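Putative anti-sigma factor antagonist TM_1081 (Thermotoga maritima, PDB 3F43) probably acts as an anti-anti-sigma factor, countering an anti-sigma factor so that a sigma factor is released from inhibition. Local coordinates at residues V43-N53 and N75-G84. Residues are numbered along the deposited sequence; the frame is centred on the assembly and turned at random.
Sequences VFDEFLNKGYN and NILKSISSSG
Near the end of helix 36-48, Leu48 reaches Ser79 and Ile80 on the last turns of helix 67-83, and Phe44 reaches Asn75, Ile76 and Ser79. The axes of segments 43-48 and 75-83 run at 30° to each other and come no nearer than 11.9 Å, a gap that long side chains must span. Leu48 does so branch by branch. Its CB lies 4.1 Å from Ser79 OG; with CG anti to the carbonyl carbon (chi1 -65°), the fork opens toward the facing helix. CD1 then settles over the centre of the Phe44 ring, on one face, while also touching the small Ser79 side chain. CD2 takes the other way, meeting Ile80 CG1 at 3.7 Å, and the two aliphatic chains cross nearly at right angles. The Phe44 ring, flat and long, lies alongside: its CZ puts an edge 3.6 Å from Asn75 O, and CE2 rests 3.9 Å from Ser79 CB; a small serine probably lets the ring come this close. Deeper down, Val43 CG1 meets Ile76 CD1; Val43 also rests on Ile55 of strand 54-58 and Ile76 on Phe87 of strand 86-90, so both branched residues suit this buried layer.

Where helix 36-48 has ended in a Schellman motif at Gly51, the chain returns and Asn53 supplies the polar link. Its ND2 donates to Ser83 OG at 2.9 Å, nearly straight at 171°, with the oxygen almost in the amide plane. Replacing Asn53 with alanine would probably leave Ser83 OG without this donor and the end of the loop less firmly tied to the helix terminus. Asn53 O meanwhile lies against Ile80 CG2. With Ile80 and Leu48 both packing on Ile55, this is the side-by-side pairing of two helices on one face of the beta sheet that characterises the SpoIIAA-like STAS fold.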
ATOM      1  N   VAL A  43      -0.762  11.753  10.611  1.00 19.89           N
ATOM      2  CA  VAL A  43      -2.099  11.263  10.966  1.00 20.44           C
ATOM      3  C   VAL A  43      -2.011  10.376  12.227  1.00 20.13           C
ATOM      4  O   VAL A  43      -2.824  10.487  13.150  1.00 21.72           O
ATOM      5  CB  VAL A  43      -2.775  10.507   9.793  1.00 22.47           C
ATOM      6  CG1 VAL A  43      -4.080   9.783  10.286  1.00 21.62           C
ATOM      7  CG2 VAL A  43      -3.031  11.480   8.597  1.00 20.01           C
ATOM      8  N   PHE A  44      -1.024   9.497  12.260  1.00 21.19           N
ATOM      9  CA  PHE A  44      -0.802   8.657  13.454  1.00 21.19           C
ATOM     10  C   PHE A  44      -0.427   9.471  14.676  1.00 21.57           C
ATOM     11  O   PHE A  44      -0.975   9.296  15.765  1.00 23.89           O
ATOM     12  CB  PHE A  44       0.204   7.531  13.190  1.00 20.54           C
ATOM     13  CG  PHE A  44      -0.403   6.349  12.474  1.00 21.01           C
ATOM     14  CD1 PHE A  44      -0.658   6.380  11.135  1.00 25.16           C
ATOM     15  CD2 PHE A  44      -0.726   5.196  13.173  1.00 23.74           C
ATOM     16  CE1 PHE A  44      -1.242   5.272  10.485  1.00 24.61           C
ATOM     17  CE2 PHE A  44      -1.303   4.112  12.513  1.00 22.90           C
ATOM     18  CZ  PHE A  44      -1.546   4.142  11.200  1.00 23.04           C
ATOM     19  N   ASP A  45       0.526  10.384  14.537  1.00 19.56           N
ATOM     20  CA  ASP A  45       0.935  11.144  15.704  1.00 19.93           C
ATOM     21  C   ASP A  45      -0.140  12.074  16.252  1.00 19.21           C
ATOM     22  O   ASP A  45      -0.300  12.194  17.492  1.00 20.92           O
ATOM     23  CB  ASP A  45       2.180  11.967  15.425  1.00 21.62           C
ATOM     24  CG  ASP A  45       3.438  11.152  15.264  1.00 23.82           C
ATOM     25  OD1 ASP A  45       3.507   9.964  15.635  1.00 25.94           O
ATOM     26  OD2 ASP A  45       4.411  11.746  14.775  1.00 26.11           O
ATOM     27  N   GLU A  46      -0.844  12.773  15.365  1.00 21.22           N
ATOM     28  CA  GLU A  46      -1.833  13.764  15.771  1.00 21.65           C
ATOM     29  C   GLU A  46      -3.198  13.213  16.148  1.00 20.24           C
ATOM     30  O   GLU A  46      -3.869  13.782  16.998  1.00 23.13           O
ATOM     31  CB  GLU A  46      -2.033  14.798  14.648  1.00 24.55           C
ATOM     32  CG  GLU A  46      -0.785  15.573  14.348  1.00 24.78           C
ATOM     33  CD  GLU A  46      -0.318  16.433  15.514  1.00 33.74           C
ATOM     34  OE1 GLU A  46      -1.163  17.068  16.185  1.00 32.45           O
ATOM     35  OE2 GLU A  46       0.896  16.469  15.776  1.00 36.71           O
ATOM     36  N   PHE A  47      -3.613  12.130  15.499  1.00 19.50           N
ATOM     37  CA  PHE A  47      -4.965  11.655  15.640  1.00 20.26           C
ATOM     38  C   PHE A  47      -4.995  10.216  16.182  1.00 18.02           C
ATOM     39  O   PHE A  47      -5.485   9.989  17.277  1.00 20.77           O
ATOM     40  CB  PHE A  47      -5.702  11.835  14.327  1.00 19.92           C
ATOM     41  CG  PHE A  47      -5.617  13.249  13.800  1.00 21.15           C
ATOM     42  CD1 PHE A  47      -6.087  14.300  14.558  1.00 21.47           C
ATOM     43  CD2 PHE A  47      -5.010  13.507  12.586  1.00 20.64           C
ATOM     44  CE1 PHE A  47      -5.962  15.600  14.113  1.00 21.82           C
ATOM     45  CE2 PHE A  47      -4.860  14.815  12.135  1.00 20.73           C
ATOM     46  CZ  PHE A  47      -5.353  15.838  12.891  1.00 18.95           C
ATOM     47  N   LEU A  48      -4.541   9.256  15.378  1.00 20.28           N
ATOM     48  CA  LEU A  48      -4.778   7.844  15.707  1.00 21.29           C
ATOM     49  C   LEU A  48      -4.131   7.474  17.038  1.00 21.93           C
ATOM     50  O   LEU A  48      -4.751   6.820  17.872  1.00 22.57           O
ATOM     51  CB  LEU A  48      -4.287   6.922  14.590  1.00 22.68           C
ATOM     52  CG  LEU A  48      -5.030   7.049  13.270  1.00 21.36           C
ATOM     53  CD1 LEU A  48      -4.394   6.283  12.104  1.00 24.18           C
ATOM     54  CD2 LEU A  48      -6.505   6.670  13.405  1.00 24.21           C
ATOM     55  N   ASN A  49      -2.900   7.909  17.267  1.00 22.91           N
ATOM     56  CA  ASN A  49      -2.236   7.584  18.532  1.00 22.44           C
ATOM     57  C   ASN A  49      -2.745   8.358  19.746  1.00 24.69           C
ATOM     58  O   ASN A  49      -2.418   8.013  20.876  1.00 27.16           O
ATOM     59  CB  ASN A  49      -0.715   7.701  18.390  1.00 23.41           C
ATOM     60  CG  ASN A  49      -0.128   6.706  17.374  1.00 25.28           C
ATOM     61  OD1 ASN A  49      -0.764   5.717  16.973  1.00 32.06           O
ATOM     62  ND2 ASN A  49       1.102   6.968  16.959  1.00 35.35           N
ATOM     63  N   LYS A  50      -3.587   9.360  19.507  1.00 22.34           N
ATOM     64  CA  LYS A  50      -4.248  10.130  20.553  1.00 25.38           C
ATOM     65  C   LYS A  50      -5.712   9.716  20.720  1.00 26.62           C
ATOM     66  O   LYS A  50      -6.436  10.363  21.468  1.00 29.07           O
ATOM     67  CB  LYS A  50      -4.153  11.623  20.279  1.00 26.17           C
ATOM     68  CG  LYS A  50      -2.728  12.140  20.144  1.00 23.58           C
ATOM     69  CD  LYS A  50      -2.661  13.639  20.095  1.00 29.43           C
ATOM     70  CE  LYS A  50      -1.232  14.143  20.236  1.00 36.18           C
ATOM     71  NZ  LYS A  50      -1.154  15.633  20.036  1.00 40.49           N
ATOM     72  N   GLY A  51      -6.130   8.649  20.046  1.00 24.60           N
ATOM     73  CA  GLY A  51      -7.470   8.092  20.234  1.00 27.07           C
ATOM     74  C   GLY A  51      -8.567   8.608  19.301  1.00 26.34           C
ATOM     75  O   GLY A  51      -9.733   8.215  19.438  1.00 28.07           O
ATOM     76  N   TYR A  52      -8.217   9.453  18.335  1.00 24.88           N
ATOM     77  CA  TYR A  52      -9.173   9.870  17.330  1.00 25.30           C
ATOM     78  C   TYR A  52      -9.199   8.857  16.222  1.00 28.41           C
ATOM     79  O   TYR A  52      -8.381   8.928  15.286  1.00 34.44           O
ATOM     80  CB  TYR A  52      -8.794  11.189  16.683  1.00 25.51           C
ATOM     81  CG  TYR A  52      -8.908  12.384  17.550  1.00 23.61           C
ATOM     82  CD1 TYR A  52     -10.110  13.081  17.659  1.00 25.86           C
ATOM     83  CD2 TYR A  52      -7.805  12.871  18.218  1.00 24.95           C
ATOM     84  CE1 TYR A  52     -10.202  14.211  18.416  1.00 30.66           C
ATOM     85  CE2 TYR A  52      -7.886  14.009  18.973  1.00 30.99           C
ATOM     86  CZ  TYR A  52      -9.087  14.666  19.079  1.00 27.50           C
ATOM     87  OH  TYR A  52      -9.173  15.808  19.859  1.00 36.06           O
ATOM     88  N   ASN A  53     -10.178   7.980  16.282  1.00 24.24           N
ATOM     89  CA  ASN A  53     -10.298   6.920  15.276  1.00 24.41           C
ATOM     90  C   ASN A  53     -11.547   7.010  14.405  1.00 24.06           C
ATOM     91  O   ASN A  53     -11.931   6.030  13.788  1.00 23.42           O
ATOM     92  CB  ASN A  53     -10.186   5.546  15.953  1.00 25.25           C
ATOM     93  CG  ASN A  53     -11.375   5.213  16.824  1.00 26.74           C
ATOM     94  OD1 ASN A  53     -12.204   6.082  17.127  1.00 25.64           O
ATOM     95  ND2 ASN A  53     -11.458   3.951  17.267  1.00 25.73           N
ATOM     96  N   ASN A  75      -2.714   1.633   5.767  1.00 23.60           N
ATOM     97  CA  ASN A  75      -2.254   1.665   7.146  1.00 24.47           C
ATOM     98  C   ASN A  75      -3.275   2.318   8.064  1.00 22.88           C
ATOM     99  O   ASN A  75      -3.500   1.868   9.196  1.00 22.17           O
ATOM    100  CB  ASN A  75      -0.926   2.399   7.244  1.00 26.66           C
ATOM    101  CG  ASN A  75       0.237   1.541   6.819  1.00 35.13           C
ATOM    102  OD1 ASN A  75       0.244   0.334   7.027  1.00 43.10           O
ATOM    103  ND2 ASN A  75       1.237   2.182   6.239  1.00 41.24           N
ATOM    104  N   ILE A  76      -3.890   3.395   7.604  1.00 22.63           N
ATOM    105  CA  ILE A  76      -4.952   4.064   8.370  1.00 21.08           C
ATOM    106  C   ILE A  76      -6.166   3.148   8.569  1.00 21.25           C
ATOM    107  O   ILE A  76      -6.715   3.012   9.684  1.00 21.20           O
ATOM    108  CB  ILE A  76      -5.390   5.407   7.705  1.00 22.03           C
ATOM    109  CG1 ILE A  76      -4.236   6.392   7.727  1.00 22.80           C
ATOM    110  CG2 ILE A  76      -6.616   6.040   8.410  1.00 22.67           C
ATOM    111  CD1 ILE A  76      -4.465   7.601   6.800  1.00 24.65           C
ATOM    112  N   LEU A  77      -6.546   2.508   7.481  1.00 23.20           N
ATOM    113  CA  LEU A  77      -7.653   1.580   7.508  1.00 22.92           C
ATOM    114  C   LEU A  77      -7.424   0.447   8.505  1.00 21.48           C
ATOM    115  O   LEU A  77      -8.324   0.096   9.282  1.00 21.19           O
ATOM    116  CB  LEU A  77      -7.880   0.992   6.116  1.00 22.34           C
ATOM    117  CG  LEU A  77      -8.979  -0.050   6.009  1.00 27.11           C
ATOM    118  CD1 LEU A  77     -10.362   0.427   6.585  1.00 27.55           C
ATOM    119  CD2 LEU A  77      -9.115  -0.461   4.568  1.00 29.54           C
ATOM    120  N   LYS A  78      -6.211  -0.119   8.496  1.00 22.22           N
ATOM    121  CA  LYS A  78      -5.844  -1.186   9.420  1.00 23.33           C
ATOM    122  C   LYS A  78      -5.941  -0.725  10.863  1.00 20.11           C
ATOM    123  O   LYS A  78      -6.493  -1.415  11.699  1.00 21.30           O
ATOM    124  CB  LYS A  78      -4.421  -1.689   9.131  1.00 24.24           C
ATOM    125  CG  LYS A  78      -4.323  -2.567   7.906  1.00 26.02           C
ATOM    126  CD  LYS A  78      -2.847  -2.772   7.434  1.00 27.91           C
ATOM    127  CE  LYS A  78      -2.005  -3.572   8.385  1.00 36.12           C
ATOM    128  NZ  LYS A  78      -0.689  -3.941   7.720  1.00 38.06           N
ATOM    129  N   SER A  79      -5.427   0.471  11.148  1.00 21.00           N
ATOM    130  CA  SER A  79      -5.462   0.979  12.512  1.00 22.06           C
ATOM    131  C   SER A  79      -6.903   1.163  12.965  1.00 20.49           C
ATOM    132  O   SER A  79      -7.294   0.757  14.074  1.00 20.93           O
ATOM    133  CB  SER A  79      -4.716   2.310  12.605  1.00 22.64           C
ATOM    134  OG  SER A  79      -4.859   2.877  13.879  1.00 22.22           O
ATOM    135  N   ILE A  80      -7.693   1.822  12.112  1.00 21.15           N
ATOM    136  CA  ILE A  80      -9.070   2.113  12.472  1.00 21.13           C
ATOM    137  C   ILE A  80      -9.934   0.827  12.612  1.00 21.67           C
ATOM    138  O   ILE A  80     -10.735   0.700  13.547  1.00 22.51           O
ATOM    139  CB  ILE A  80      -9.709   3.174  11.537  1.00 22.73           C
ATOM    140  CG1 ILE A  80      -9.015   4.522  11.785  1.00 23.47           C
ATOM    141  CG2 ILE A  80     -11.195   3.280  11.773  1.00 21.61           C
ATOM    142  CD1 ILE A  80      -9.505   5.673  10.865  1.00 23.23           C
ATOM    143  N   SER A  81      -9.727  -0.138  11.720  0.50 20.81           N
ATOM    144  CA  SER A  81     -10.433  -1.415  11.809  0.50 19.18           C
ATOM    145  C   SER A  81     -10.072  -2.134  13.105  0.50 20.03           C
ATOM    146  O   SER A  81     -10.932  -2.729  13.759  0.50 19.62           O
ATOM    147  CB  SER A  81     -10.107  -2.287  10.602  0.50 19.04           C
ATOM    148  OG  SER A  81     -10.820  -3.517  10.669  0.50 16.66           O
ATOM    149  N   SER A  82      -8.795  -2.064  13.477  0.50 18.70           N
ATOM    150  CA  SER A  82      -8.331  -2.726  14.700  0.50 18.33           C
ATOM    151  C   SER A  82      -8.986  -2.119  15.954  0.50 19.70           C
ATOM    152  O   SER A  82      -9.388  -2.842  16.851  0.50 20.10           O
ATOM    153  CB  SER A  82      -6.799  -2.671  14.787  0.50 17.35           C
ATOM    154  OG  SER A  82      -6.307  -3.413  15.906  0.50 17.18           O
ATOM    155  N   SER A  83      -9.105  -0.792  15.998  1.00 20.26           N
ATOM    156  CA  SER A  83      -9.632  -0.076  17.165  1.00 21.57           C
ATOM    157  C   SER A  83     -11.160   0.079  17.135  1.00 23.05           C
ATOM    158  O   SER A  83     -11.771   0.500  18.121  1.00 26.37           O
ATOM    159  CB  SER A  83      -8.954   1.294  17.290  1.00 22.01           C
ATOM    160  OG  SER A  83      -9.365   2.151  16.252  1.00 22.11           O
ATOM    161  N   GLY A  84     -11.792  -0.292  16.029  1.00 22.00           N
ATOM    162  CA  GLY A  84     -13.239  -0.205  15.913  1.00 20.90           C
ATOM    163  C   GLY A  84     -13.799   1.175  15.650  1.00 24.98           C
ATOM    164  O   GLY A  84     -14.914   1.505  16.074  1.00 25.60           O
TER